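Local structure of putative uncharacterized protein (3W9A) at residues A[40-45]-A[65-70]; A[137-142]-A[170-175]; A[110-115]-A[203-208]; A[102-107]-A[151-156]; A[52-57]-A[229-234]. The protein is a glycoside hydrolase of family 131 whose beta-jelly-roll catalytic domain probably cleaves glucose-based polysaccharides such as beta-glucans. All blocks are in the same frame, centred on the assembly; numbering follows the deposited sequence.

Interaction 1 of 5, residues A[40-45]-A[65-70]; sequences TSRYLN and TIDTTA
Y43 reaches from just before strand 44-47 to T69 and A70, in the turn that follows strand 61-66. Its CB passes T65 O at 3.7 Å. T65 O then lies by the ring edge near CD1, while one face of the ring is covered from within its own segment by R42 CB, above the ring centre. Farther out, Y43 CE1 meets A70 CB at 3.8 Å, and D67 OD1 sits near the ring plane beside the same carbon. At the tip, Y43 OH donates to T69 OG1 (2.8 Å) and is also bonded to the backbone N of G38. T69 OG1 is held three ways: it takes a second proton from R42 NH1 (2.9 Å, 163°), lying in the guanidinium plane, and hands its own to D67 OD1 (2.6 Å). Chi1 of 75° sets that hydroxyl between the T69 backbone N and carbonyl carbon, facing all three partners. Along the backbone, T65 N bonds to Y43 O. D67 OD1 accepts from T69 N as well, which makes an Asx turn over the type I beta turn D67 to A70, at the end of a strand in one antiparallel sheet of the jelly roll.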
# COMPACT_ATOMS: atom_id res chain seq x y z
N THR A 40 -7.03 10.63 -14.55
CA THR A 40 -6.87 9.83 -13.34
C THR A 40 -7.40 8.40 -13.54
O THR A 40 -6.80 7.42 -13.05
CB THR A 40 -7.50 10.54 -12.14
OG1 THR A 40 -6.73 11.70 -11.87
CG2 THR A 40 -7.51 9.64 -10.90
N SER A 41 -8.47 8.27 -14.32
CA SER A 41 -9.04 6.95 -14.61
C SER A 41 -8.11 5.98 -15.38
O SER A 41 -8.40 4.80 -15.46
CB SER A 41 -10.34 7.09 -15.38
OG SER A 41 -10.05 7.50 -16.70
N ARG A 42 -7.01 6.47 -15.96
CA ARG A 42 -5.97 5.59 -16.51
C ARG A 42 -5.16 4.89 -15.38
O ARG A 42 -4.59 3.81 -15.60
CB ARG A 42 -5.03 6.38 -17.40
CG ARG A 42 -4.07 5.54 -18.22
CD ARG A 42 -3.14 6.40 -19.05
NE ARG A 42 -3.87 7.24 -19.99
CZ ARG A 42 -3.30 8.17 -20.74
NH1 ARG A 42 -2.00 8.41 -20.66
NH2 ARG A 42 -4.05 8.89 -21.58
N TYR A 43 -5.13 5.50 -14.19
CA TYR A 43 -4.25 5.05 -13.11
C TYR A 43 -4.95 4.57 -11.84
O TYR A 43 -4.44 3.70 -11.12
CB TYR A 43 -3.30 6.18 -12.73
CG TYR A 43 -2.64 6.85 -13.92
CD1 TYR A 43 -1.81 6.12 -14.79
CD2 TYR A 43 -2.84 8.19 -14.17
CE1 TYR A 43 -1.20 6.73 -15.87
CE2 TYR A 43 -2.25 8.80 -15.25
CZ TYR A 43 -1.45 8.07 -16.10
OH TYR A 43 -0.86 8.72 -17.16
N LEU A 44 -6.11 5.15 -11.55
CA LEU A 44 -6.85 4.83 -10.33
C LEU A 44 -8.30 4.51 -10.64
O LEU A 44 -9.00 5.31 -11.24
CB LEU A 44 -6.76 5.99 -9.33
CG LEU A 44 -5.36 6.34 -8.81
CD1 LEU A 44 -5.41 7.61 -7.99
CD2 LEU A 44 -4.72 5.19 -8.00
N ASN A 45 -8.73 3.32 -10.23
CA ASN A 45 -10.12 2.92 -10.41
C ASN A 45 -10.65 2.23 -9.16
O ASN A 45 -9.90 1.59 -8.42
CB ASN A 45 -10.27 2.01 -11.63
CG ASN A 45 -9.97 2.73 -12.91
OD1 ASN A 45 -8.84 2.67 -13.42
ND2 ASN A 45 -10.94 3.50 -13.39
N THR A 65 -3.18 1.25 -11.36
CA THR A 65 -2.60 0.86 -12.64
C THR A 65 -1.38 1.71 -13.01
O THR A 65 -1.44 2.94 -13.03
CB THR A 65 -3.65 0.91 -13.79
OG1 THR A 65 -4.73 0.01 -13.52
CG2 THR A 65 -3.02 0.54 -15.16
N ILE A 66 -0.29 1.03 -13.36
CA ILE A 66 0.86 1.68 -13.99
C ILE A 66 0.98 1.27 -15.45
O ILE A 66 0.81 0.10 -15.80
CB ILE A 66 2.17 1.39 -13.23
CG1 ILE A 66 2.37 -0.12 -13.02
CG2 ILE A 66 2.19 2.17 -11.92
CD1 ILE A 66 3.72 -0.53 -12.48
N ASP A 67 1.18 2.24 -16.33
CA ASP A 67 1.49 1.94 -17.72
C ASP A 67 2.63 2.83 -18.15
O ASP A 67 3.20 3.55 -17.30
CB ASP A 67 0.26 2.07 -18.63
CG ASP A 67 -0.26 3.50 -18.76
OD1 ASP A 67 0.41 4.48 -18.37
OD2 ASP A 67 -1.39 3.64 -19.26
N THR A 68 2.97 2.79 -19.44
CA THR A 68 4.11 3.53 -19.95
C THR A 68 3.95 5.04 -19.83
O THR A 68 4.93 5.74 -19.83
CB THR A 68 4.44 3.19 -21.42
OG1 THR A 68 3.36 3.60 -22.27
CG2 THR A 68 4.68 1.75 -21.58
N THR A 69 2.72 5.53 -19.69
CA THR A 69 2.49 6.96 -19.49
C THR A 69 2.52 7.41 -18.03
O THR A 69 2.33 8.59 -17.75
CB THR A 69 1.15 7.41 -20.06
OG1 THR A 69 0.08 6.97 -19.19
CG2 THR A 69 0.96 6.86 -21.49
N ALA A 70 2.74 6.48 -17.10
CA ALA A 70 2.67 6.78 -15.66
C ALA A 70 4.00 7.33 -15.15
O ALA A 70 4.68 6.71 -14.34
CB ALA A 70 2.28 5.53 -14.88

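Interaction 2 of 5, residues A[137-142]-A[170-175]; sequences LGWYAG and VGLWAS
W139 and L172 point toward opposite sheets of the beta-jelly roll and overlap along their lengths in the space between. Strand 136-141 belongs to one sheet and strand 169-176 to the other; their local axes approach to 8.2 Å and run 159° apart, and no hydrogen bond links the segments, so the fit rests on shape. The indole is the large bump. L172 lies along one of its faces, with CB over the six-membered ring (3.6 Å from its centroid, 7° off the normal) and the two methyls over the five-membered part: CD1 near NE1 and CD2 near CG. The far rim of the indole drops into the notch formed by V170 and G171, where the G171 carbonyl meets it; W139 CZ2 comes to 3.6 Å from G171 O. V185 and Y161 also touch W139. Next along, the valine fork straddles two neighbours: with chi1 at 60°, V170 sends CG2 to W139 CZ2 at 3.7 Å and CG1 to A141 CB at 3.6 Å.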
# COMPACT_ATOMS: atom_id res chain seq x y z
N LEU A 137 6.35 -11.93 -3.23
CA LEU A 137 6.15 -10.63 -2.64
C LEU A 137 7.00 -10.60 -1.37
O LEU A 137 6.70 -11.31 -0.42
CB LEU A 137 4.66 -10.47 -2.32
CG LEU A 137 4.12 -9.13 -1.83
CD1 LEU A 137 4.32 -8.04 -2.89
CD2 LEU A 137 2.65 -9.26 -1.45
N GLY A 138 8.07 -9.81 -1.37
CA GLY A 138 8.93 -9.67 -0.20
C GLY A 138 8.71 -8.39 0.57
O GLY A 138 8.48 -7.33 -0.02
N TRP A 139 8.79 -8.48 1.90
CA TRP A 139 8.80 -7.32 2.79
C TRP A 139 10.21 -7.04 3.23
O TRP A 139 10.96 -7.97 3.59
CB TRP A 139 7.96 -7.55 4.04
CG TRP A 139 7.95 -6.40 4.98
CD1 TRP A 139 7.35 -5.18 4.79
CD2 TRP A 139 8.57 -6.34 6.27
NE1 TRP A 139 7.56 -4.38 5.89
CE2 TRP A 139 8.30 -5.07 6.81
CE3 TRP A 139 9.33 -7.24 7.01
CZ2 TRP A 139 8.77 -4.68 8.06
CZ3 TRP A 139 9.78 -6.86 8.26
CH2 TRP A 139 9.50 -5.59 8.77
N TYR A 140 10.56 -5.76 3.21
CA TYR A 140 11.88 -5.30 3.58
C TYR A 140 11.82 -4.35 4.77
O TYR A 140 10.85 -3.61 4.96
CB TYR A 140 12.49 -4.58 2.40
CG TYR A 140 12.80 -5.48 1.24
CD1 TYR A 140 14.11 -5.81 0.92
CD2 TYR A 140 11.78 -6.04 0.49
CE1 TYR A 140 14.41 -6.64 -0.15
CE2 TYR A 140 12.06 -6.89 -0.57
CZ TYR A 140 13.37 -7.18 -0.89
OH TYR A 140 13.64 -8.01 -1.96
N ALA A 141 12.89 -4.37 5.55
CA ALA A 141 13.07 -3.40 6.64
C ALA A 141 14.55 -3.05 6.74
O ALA A 141 15.41 -3.94 6.84
CB ALA A 141 12.55 -3.96 7.94
N GLY A 142 14.86 -1.75 6.69
CA GLY A 142 16.25 -1.29 6.78
C GLY A 142 17.11 -1.64 5.58
O GLY A 142 18.31 -1.53 5.64
N VAL A 170 10.94 -1.50 13.14
CA VAL A 170 9.75 -1.93 12.42
C VAL A 170 9.64 -3.47 12.35
O VAL A 170 10.60 -4.18 12.04
CB VAL A 170 9.71 -1.32 11.00
CG1 VAL A 170 10.92 -1.73 10.18
CG2 VAL A 170 8.43 -1.71 10.29
N GLY A 171 8.46 -3.98 12.68
CA GLY A 171 8.11 -5.38 12.49
C GLY A 171 7.00 -5.51 11.48
O GLY A 171 6.53 -4.51 10.91
N LEU A 172 6.55 -6.75 11.26
CA LEU A 172 5.54 -7.02 10.25
C LEU A 172 4.45 -7.97 10.78
O LEU A 172 4.76 -9.04 11.36
CB LEU A 172 6.18 -7.63 9.02
CG LEU A 172 5.23 -7.92 7.86
CD1 LEU A 172 4.77 -6.60 7.24
CD2 LEU A 172 5.88 -8.85 6.83
N TRP A 173 3.19 -7.57 10.60
CA TRP A 173 2.06 -8.46 10.82
C TRP A 173 1.53 -8.88 9.43
O TRP A 173 1.51 -8.07 8.50
CB TRP A 173 0.97 -7.81 11.65
CG TRP A 173 1.41 -7.43 13.04
CD1 TRP A 173 2.30 -6.46 13.36
CD2 TRP A 173 0.97 -8.00 14.27
NE1 TRP A 173 2.45 -6.39 14.73
CE2 TRP A 173 1.63 -7.31 15.31
CE3 TRP A 173 0.05 -9.01 14.61
CZ2 TRP A 173 1.44 -7.63 16.67
CZ3 TRP A 173 -0.14 -9.32 15.95
CH2 TRP A 173 0.56 -8.63 16.97
N ALA A 174 1.12 -10.13 9.29
CA ALA A 174 0.64 -10.63 8.00
C ALA A 174 -0.37 -11.76 8.14
O ALA A 174 -0.41 -12.47 9.15
CB ALA A 174 1.80 -11.06 7.11
N SER A 175 -1.22 -11.87 7.13
CA SER A 175 -2.14 -12.98 6.96
C SER A 175 -2.70 -12.89 5.55
O SER A 175 -2.43 -11.91 4.83
CB SER A 175 -3.27 -12.92 7.97
OG SER A 175 -4.23 -11.95 7.60

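Interaction 3 of 5, residues A[110-115]-A[203-208]; sequences PTLEHQ and VLRIVN
L112 makes the first touch of its segment on R205 and V207, sending one methyl to each. Its CD1 rests over the centre of the R205 guanidinium face, 3.4 Å from R205 CZ, and CD2 packs on V207 CB at 3.7 Å. That guanidinium is held in its plane by a side-on grip on V207 O from both R205 NE and R205 NH2, while R205 NH1 forms a salt bridge with E213. E113 follows: its carbonyl O takes a weak bond from I206 N (3.4 Å) and a stronger one from water 1, which in turn accepts from V207 N. Its extended side chain lies against I206 CD1, and E113 OE2 receives Q115 NE2 and the ammonium of K127. H114 pairs with R205 at a non-hydrogen-bonded position; the two side chains run alongside one another, with R205 CG over the imidazole face (3.8 Å from the centroid, 23° off the normal). H114 NE2 bonds to E213, the acid that R205 also meets, so E213 ties the pair together. Q115 then closes a hydrogen-bonded antiparallel pair with L204, Q115 N to L204 O and L204 N to Q115 O both at 2.9 Å, and its side chain lies beside that of L204. In the sheet, strand 203-205 runs between strands 114-119 and 77-83, with strand 124-128 on the other side of 114-119.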
# COMPACT_ATOMS: atom_id res chain seq x y z
N PRO A 110 7.14 -10.35 -13.03
CA PRO A 110 8.10 -10.85 -12.04
C PRO A 110 9.59 -10.77 -12.44
O PRO A 110 10.46 -11.09 -11.63
CB PRO A 110 7.68 -12.31 -11.85
CG PRO A 110 7.00 -12.68 -13.12
CD PRO A 110 6.36 -11.44 -13.64
N THR A 111 9.88 -10.35 -13.67
CA THR A 111 11.27 -10.15 -14.10
C THR A 111 11.80 -8.73 -13.80
O THR A 111 12.96 -8.45 -14.05
CB THR A 111 11.42 -10.43 -15.62
OG1 THR A 111 10.75 -9.42 -16.39
CG2 THR A 111 10.84 -11.81 -15.97
N LEU A 112 10.94 -7.85 -13.28
CA LEU A 112 11.28 -6.43 -13.10
C LEU A 112 11.07 -5.99 -11.66
O LEU A 112 10.14 -6.46 -10.99
CB LEU A 112 10.39 -5.57 -13.99
CG LEU A 112 10.60 -5.71 -15.50
CD1 LEU A 112 9.63 -4.81 -16.22
CD2 LEU A 112 12.03 -5.36 -15.88
N GLU A 113 11.92 -5.07 -11.19
CA GLU A 113 11.84 -4.62 -9.80
C GLU A 113 10.67 -3.66 -9.59
O GLU A 113 10.48 -2.74 -10.39
CB GLU A 113 13.14 -3.91 -9.38
CG GLU A 113 13.08 -3.43 -7.93
CD GLU A 113 14.39 -2.85 -7.44
OE1 GLU A 113 15.43 -3.05 -8.09
OE2 GLU A 113 14.35 -2.16 -6.40
N HIS A 114 9.92 -3.89 -8.50
CA HIS A 114 8.81 -3.05 -8.05
C HIS A 114 9.02 -2.69 -6.60
O HIS A 114 9.50 -3.52 -5.83
CB HIS A 114 7.47 -3.78 -8.07
CG HIS A 114 7.13 -4.36 -9.39
ND1 HIS A 114 7.78 -5.47 -9.89
CD2 HIS A 114 6.21 -4.01 -10.31
CE1 HIS A 114 7.27 -5.77 -11.07
NE2 HIS A 114 6.32 -4.90 -11.35
N GLN A 115 8.64 -1.48 -6.24
CA GLN A 115 8.59 -1.06 -4.84
C GLN A 115 7.16 -0.63 -4.56
O GLN A 115 6.58 0.17 -5.31
CB GLN A 115 9.55 0.09 -4.58
CG GLN A 115 11.02 -0.30 -4.67
CD GLN A 115 11.90 0.78 -5.24
OE1 GLN A 115 11.63 1.97 -5.07
NE2 GLN A 115 12.95 0.39 -5.95
N VAL A 203 2.44 2.05 -6.30
CA VAL A 203 3.42 1.20 -6.97
C VAL A 203 4.38 1.99 -7.80
O VAL A 203 3.97 2.87 -8.57
CB VAL A 203 2.75 0.22 -7.95
CG1 VAL A 203 3.77 -0.76 -8.51
CG2 VAL A 203 1.63 -0.52 -7.26
N LEU A 204 5.66 1.67 -7.65
CA LEU A 204 6.72 2.14 -8.51
C LEU A 204 7.31 0.94 -9.18
O LEU A 204 7.60 -0.07 -8.51
CB LEU A 204 7.79 2.89 -7.70
CG LEU A 204 9.05 3.40 -8.42
CD1 LEU A 204 9.59 4.58 -7.63
CD2 LEU A 204 10.14 2.33 -8.54
N ARG A 205 7.49 1.02 -10.50
CA ARG A 205 8.34 0.08 -11.23
C ARG A 205 9.45 0.84 -11.97
O ARG A 205 9.17 1.82 -12.67
CB ARG A 205 7.53 -0.76 -12.23
CG ARG A 205 8.21 -2.06 -12.57
CD ARG A 205 7.41 -2.86 -13.58
NE ARG A 205 7.62 -2.37 -14.93
CZ ARG A 205 6.93 -2.75 -15.99
NH1 ARG A 205 5.94 -3.65 -15.90
NH2 ARG A 205 7.25 -2.25 -17.17
N ILE A 206 10.69 0.36 -11.86
CA ILE A 206 11.83 1.07 -12.43
C ILE A 206 11.80 1.03 -13.96
O ILE A 206 11.87 2.07 -14.59
CB ILE A 206 13.19 0.58 -11.88
CG1 ILE A 206 13.31 0.87 -10.38
CG2 ILE A 206 14.37 1.26 -12.59
CD1 ILE A 206 14.45 0.13 -9.71
N VAL A 207 11.70 -0.16 -14.54
CA VAL A 207 11.73 -0.31 -16.01
C VAL A 207 10.39 0.05 -16.63
O VAL A 207 9.36 -0.49 -16.24
CB VAL A 207 12.13 -1.74 -16.42
CG1 VAL A 207 12.01 -1.93 -17.93
CG2 VAL A 207 13.55 -2.02 -15.97
N ASN A 208 10.41 0.96 -17.60
CA ASN A 208 9.19 1.42 -18.26
C ASN A 208 8.94 0.68 -19.57
O ASN A 208 9.73 0.78 -20.53
CB ASN A 208 9.33 2.92 -18.52
CG ASN A 208 8.10 3.53 -19.16
OD1 ASN A 208 7.48 2.96 -20.07
ND2 ASN A 208 7.74 4.72 -18.70
O HOH W 1 11.86 -2.47 -12.96

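Interaction 4 of 5, residues A[102-107]-A[151-156]; sequences RTNTNA and FTADTW
The type II beta turn T152 to T155, in the loop between strands 144-150 and 157-164, receives R102, just after strand 93-101. D154 N, in this turn, donates to R102 O at 2.8 Å. The side chain of R102 folds back over the start of the turn: chi1 of 64° places CG between the backbone N and the carbonyl carbon, and the chain then runs straight out to NE. On the way it crosses F151, with R102 CG above the centre of the phenyl face, 3.7 Å from the centroid and 12° off the normal, a CH-pi contact. Beyond the ring, R102 NE donates to F151 O (2.9 Å, 155°), and R102 NH2 adds a weak bond to the same oxygen. Two loops of the jelly roll, each following a strand of a different sheet, are joined here, and F151 also meets the rings of Y128 and W215. The guanidinium, steeply inclined to the phenyl plane, has A153 CB over one face toward its rim. The same methyl is also touched by N104 OD1 at 3.4 Å. Water carries the rest: water 2 accepts from R102 N (2.8 Å) and lies close to T152 O and T155 O, while water 3 accepts from N104 N and donates to D154 OD1 (2.7 Å). Nearby, T103 CG2 touches D154 OD2 at 3.6 Å.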
# COMPACT_ATOMS: atom_id res chain seq x y z
N ARG A 102 -2.96 -9.22 -6.56
CA ARG A 102 -2.92 -9.16 -8.02
C ARG A 102 -3.92 -10.15 -8.58
O ARG A 102 -4.43 -10.99 -7.85
CB ARG A 102 -1.51 -9.47 -8.53
CG ARG A 102 -1.02 -10.88 -8.24
CD ARG A 102 0.12 -11.20 -9.20
NE ARG A 102 0.43 -12.62 -9.26
CZ ARG A 102 0.06 -13.44 -10.24
NH1 ARG A 102 -0.69 -13.03 -11.26
NH2 ARG A 102 0.45 -14.71 -10.20
N THR A 103 -4.20 -10.04 -9.88
CA THR A 103 -4.96 -11.08 -10.59
C THR A 103 -4.08 -11.63 -11.70
O THR A 103 -2.88 -11.35 -11.75
CB THR A 103 -6.28 -10.53 -11.17
OG1 THR A 103 -6.03 -9.58 -12.22
CG2 THR A 103 -7.12 -9.87 -10.08
N ASN A 104 -4.68 -12.42 -12.57
CA ASN A 104 -4.01 -12.86 -13.78
C ASN A 104 -4.04 -11.82 -14.89
O ASN A 104 -3.23 -11.86 -15.81
CB ASN A 104 -4.63 -14.17 -14.24
CG ASN A 104 -4.10 -15.36 -13.46
OD1 ASN A 104 -2.97 -15.34 -12.94
ND2 ASN A 104 -4.88 -16.39 -13.39
N THR A 105 -4.97 -10.87 -14.79
CA THR A 105 -5.05 -9.76 -15.77
C THR A 105 -4.07 -8.65 -15.40
O THR A 105 -3.97 -8.27 -14.24
CB THR A 105 -6.47 -9.19 -15.83
OG1 THR A 105 -7.39 -10.24 -16.11
CG2 THR A 105 -6.60 -8.14 -16.90
N ASN A 106 -3.35 -8.14 -16.41
CA ASN A 106 -2.32 -7.12 -16.21
C ASN A 106 -1.44 -7.47 -15.01
O ASN A 106 -1.19 -6.64 -14.14
CB ASN A 106 -2.96 -5.73 -16.02
CG ASN A 106 -3.67 -5.24 -17.27
OD1 ASN A 106 -3.28 -5.58 -18.39
ND2 ASN A 106 -4.68 -4.41 -17.08
N ALA A 107 -0.99 -8.73 -14.96
CA ALA A 107 -0.26 -9.25 -13.83
C ALA A 107 1.08 -8.54 -13.75
O ALA A 107 1.73 -8.37 -14.77
CB ALA A 107 -0.04 -10.75 -14.00
N PHE A 151 3.56 -14.68 -4.61
CA PHE A 151 2.50 -13.70 -4.88
C PHE A 151 1.39 -14.37 -5.72
O PHE A 151 1.26 -14.15 -6.92
CB PHE A 151 3.10 -12.45 -5.57
CG PHE A 151 2.20 -11.24 -5.58
CD1 PHE A 151 2.50 -10.16 -6.41
CD2 PHE A 151 1.08 -11.14 -4.77
CE1 PHE A 151 1.70 -9.03 -6.42
CE2 PHE A 151 0.27 -10.02 -4.81
CZ PHE A 151 0.58 -8.96 -5.62
N THR A 152 0.60 -15.20 -5.04
CA THR A 152 -0.45 -15.99 -5.68
C THR A 152 -1.56 -15.09 -6.21
O THR A 152 -2.05 -14.22 -5.49
CB THR A 152 -1.07 -16.98 -4.68
OG1 THR A 152 -0.05 -17.64 -3.93
CG2 THR A 152 -1.88 -18.02 -5.41
N ALA A 153 -1.96 -15.32 -7.46
CA ALA A 153 -3.06 -14.59 -8.07
C ALA A 153 -4.34 -14.76 -7.26
O ALA A 153 -4.64 -15.85 -6.78
CB ALA A 153 -3.28 -15.04 -9.52
N ASP A 154 -5.05 -13.65 -7.08
CA ASP A 154 -6.34 -13.59 -6.37
C ASP A 154 -6.34 -13.84 -4.86
O ASP A 154 -7.37 -13.76 -4.22
CB ASP A 154 -7.39 -14.44 -7.09
CG ASP A 154 -7.80 -13.80 -8.41
OD1 ASP A 154 -7.43 -14.33 -9.46
OD2 ASP A 154 -8.44 -12.72 -8.39
N THR A 155 -5.17 -14.08 -4.28
CA THR A 155 -5.06 -14.16 -2.84
C THR A 155 -4.90 -12.76 -2.25
O THR A 155 -4.15 -11.94 -2.78
CB THR A 155 -3.88 -15.06 -2.47
OG1 THR A 155 -4.11 -16.37 -3.03
CG2 THR A 155 -3.73 -15.17 -0.99
N TRP A 156 -5.64 -12.45 -1.19
CA TRP A 156 -5.57 -11.12 -0.59
C TRP A 156 -4.55 -11.20 0.51
O TRP A 156 -4.71 -11.97 1.43
CB TRP A 156 -6.93 -10.63 -0.08
CG TRP A 156 -7.71 -9.89 -1.10
CD1 TRP A 156 -8.76 -10.37 -1.87
CD2 TRP A 156 -7.51 -8.52 -1.51
NE1 TRP A 156 -9.22 -9.37 -2.70
CE2 TRP A 156 -8.47 -8.24 -2.51
CE3 TRP A 156 -6.61 -7.52 -1.13
CZ2 TRP A 156 -8.55 -6.98 -3.13
CZ3 TRP A 156 -6.70 -6.26 -1.74
CH2 TRP A 156 -7.66 -6.01 -2.73
O HOH W 2 -2.69 -11.62 -5.10
O HOH W 3 -7.50 -13.63 -12.11

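Interaction 5 of 5, residues A[52-57]-A[229-234]; sequences NPAITS and TQIGDG
With chi1 at -51°, I231 sets its CG2 branch opposite its backbone N and across to A54 and I55, while T56, at chi1 43°, holds OG1 between its own N and carbonyl carbon, facing D233. Two tight turns meet here: a type I beta turn from N52 to I55, and a type II' turn from I231 to G234 in the chain after the last strand, 213-224, of the jelly roll. I231 CG2 touches A54 CB at 3.9 Å and I55 CG1 at 3.8 Å, a small apolar patch that N158 of strand 157-164 also borders. G232 comes in beside it with its backbone close against the other turn: its CA approaches A54 O at 3.1 Å, a CA-H...O contact. On the first turn, N52 OD1 accepts from A54 N, an Asx turn, and I55 N bonds to N52 O; I55 is also the centre of an inverse gamma turn. T56 lies roughly perpendicular to D233, its CG2 against the carboxylate and OG1 3.0 Å from D233 N. Water 4 lies 2.8 Å from each of A54 O and D233 OD1, and the latter also accepts from A235 N. Behind the second turn, Q230 NE2 donates to G232 O, which lies in its amide plane, at 3.1 Å and 169°.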
# COMPACT_ATOMS: atom_id res chain seq x y z
N ASN A 52 -10.71 -6.61 -0.58
CA ASN A 52 -10.72 -7.86 0.14
C ASN A 52 -12.14 -8.06 0.66
O ASN A 52 -12.58 -7.31 1.52
CB ASN A 52 -9.72 -7.81 1.31
CG ASN A 52 -9.70 -9.10 2.09
OD1 ASN A 52 -10.66 -9.86 2.04
ND2 ASN A 52 -8.62 -9.36 2.79
N PRO A 53 -12.86 -9.07 0.14
CA PRO A 53 -14.26 -9.25 0.56
C PRO A 53 -14.45 -9.44 2.08
O PRO A 53 -15.51 -9.12 2.59
CB PRO A 53 -14.71 -10.49 -0.22
CG PRO A 53 -13.46 -11.22 -0.54
CD PRO A 53 -12.40 -10.19 -0.72
N ALA A 54 -13.44 -9.92 2.79
CA ALA A 54 -13.53 -10.02 4.26
C ALA A 54 -13.56 -8.67 5.00
O ALA A 54 -13.85 -8.64 6.19
CB ALA A 54 -12.40 -10.89 4.82
N ILE A 55 -13.22 -7.57 4.31
CA ILE A 55 -13.16 -6.24 4.93
C ILE A 55 -14.53 -5.63 4.78
O ILE A 55 -14.79 -4.84 3.86
CB ILE A 55 -12.09 -5.33 4.30
CG1 ILE A 55 -10.72 -5.98 4.46
CG2 ILE A 55 -12.09 -3.95 4.95
CD1 ILE A 55 -9.59 -5.19 3.84
N THR A 56 -15.41 -6.02 5.70
CA THR A 56 -16.83 -5.73 5.58
C THR A 56 -17.17 -4.24 5.74
O THR A 56 -18.18 -3.79 5.20
CB THR A 56 -17.61 -6.59 6.58
OG1 THR A 56 -16.91 -6.60 7.83
CG2 THR A 56 -17.67 -8.03 6.08
N SER A 57 -16.34 -3.49 6.45
CA SER A 57 -16.59 -2.05 6.68
C SER A 57 -16.27 -1.17 5.46
O SER A 57 -16.53 0.03 5.49
CB SER A 57 -15.77 -1.57 7.88
OG SER A 57 -14.38 -1.63 7.58
N THR A 229 -6.18 -7.12 14.93
CA THR A 229 -5.68 -8.27 14.17
C THR A 229 -6.78 -8.81 13.27
O THR A 229 -6.50 -9.42 12.24
CB THR A 229 -5.23 -9.40 15.10
OG1 THR A 229 -6.33 -9.76 15.93
CG2 THR A 229 -4.05 -8.95 15.96
N GLN A 230 -8.04 -8.56 13.67
CA GLN A 230 -9.20 -9.12 12.99
C GLN A 230 -9.45 -8.38 11.68
O GLN A 230 -9.46 -7.14 11.65
CB GLN A 230 -10.44 -9.01 13.89
CG GLN A 230 -11.77 -9.32 13.21
CD GLN A 230 -12.93 -9.30 14.17
OE1 GLN A 230 -12.91 -10.00 15.17
NE2 GLN A 230 -13.95 -8.50 13.88
N ILE A 231 -9.64 -9.16 10.62
CA ILE A 231 -10.00 -8.62 9.31
C ILE A 231 -11.50 -8.51 9.23
O ILE A 231 -12.20 -9.49 9.42
CB ILE A 231 -9.52 -9.53 8.15
CG1 ILE A 231 -8.04 -9.87 8.28
CG2 ILE A 231 -9.80 -8.85 6.82
CD1 ILE A 231 -7.09 -8.69 8.19
N GLY A 232 -11.98 -7.30 8.94
CA GLY A 232 -13.41 -7.03 8.82
C GLY A 232 -14.16 -7.35 10.09
O GLY A 232 -13.67 -7.07 11.19
N ASP A 233 -15.33 -7.97 9.95
CA ASP A 233 -16.12 -8.42 11.10
C ASP A 233 -15.72 -9.81 11.61
O ASP A 233 -16.38 -10.35 12.50
CB ASP A 233 -17.63 -8.37 10.78
CG ASP A 233 -18.04 -9.32 9.65
OD1 ASP A 233 -17.21 -10.11 9.14
OD2 ASP A 233 -19.22 -9.27 9.27
N GLY A 234 -14.66 -10.40 11.06
CA GLY A 234 -14.12 -11.69 11.52
C GLY A 234 -14.77 -12.91 10.89
O GLY A 234 -14.29 -14.03 11.09
O HOH W 4 -15.23 -10.85 7.25

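From the N terminus, interaction 1 closes first, bringing 40-45 back against 65-70 over a short loop. Interaction 5 opens within that loop at 52-57 and crosses it, closing only near the C terminus at 229-234; it therefore spans interactions 2, 3 and 4. Interaction 4 opens at 102-107 and interaction 3 at 110-115, and the two cross, since 151-156 comes before 203-208. Interaction 2 crosses interaction 4 and lies wholly within the span of interaction 3. In space, T68 of interaction 1 meets N208 of interaction 3, and W156 of interaction 4 packs on N52 and P53 of interaction 5. Interaction 2 joins the two sheets; interaction 3 pairs strands within one.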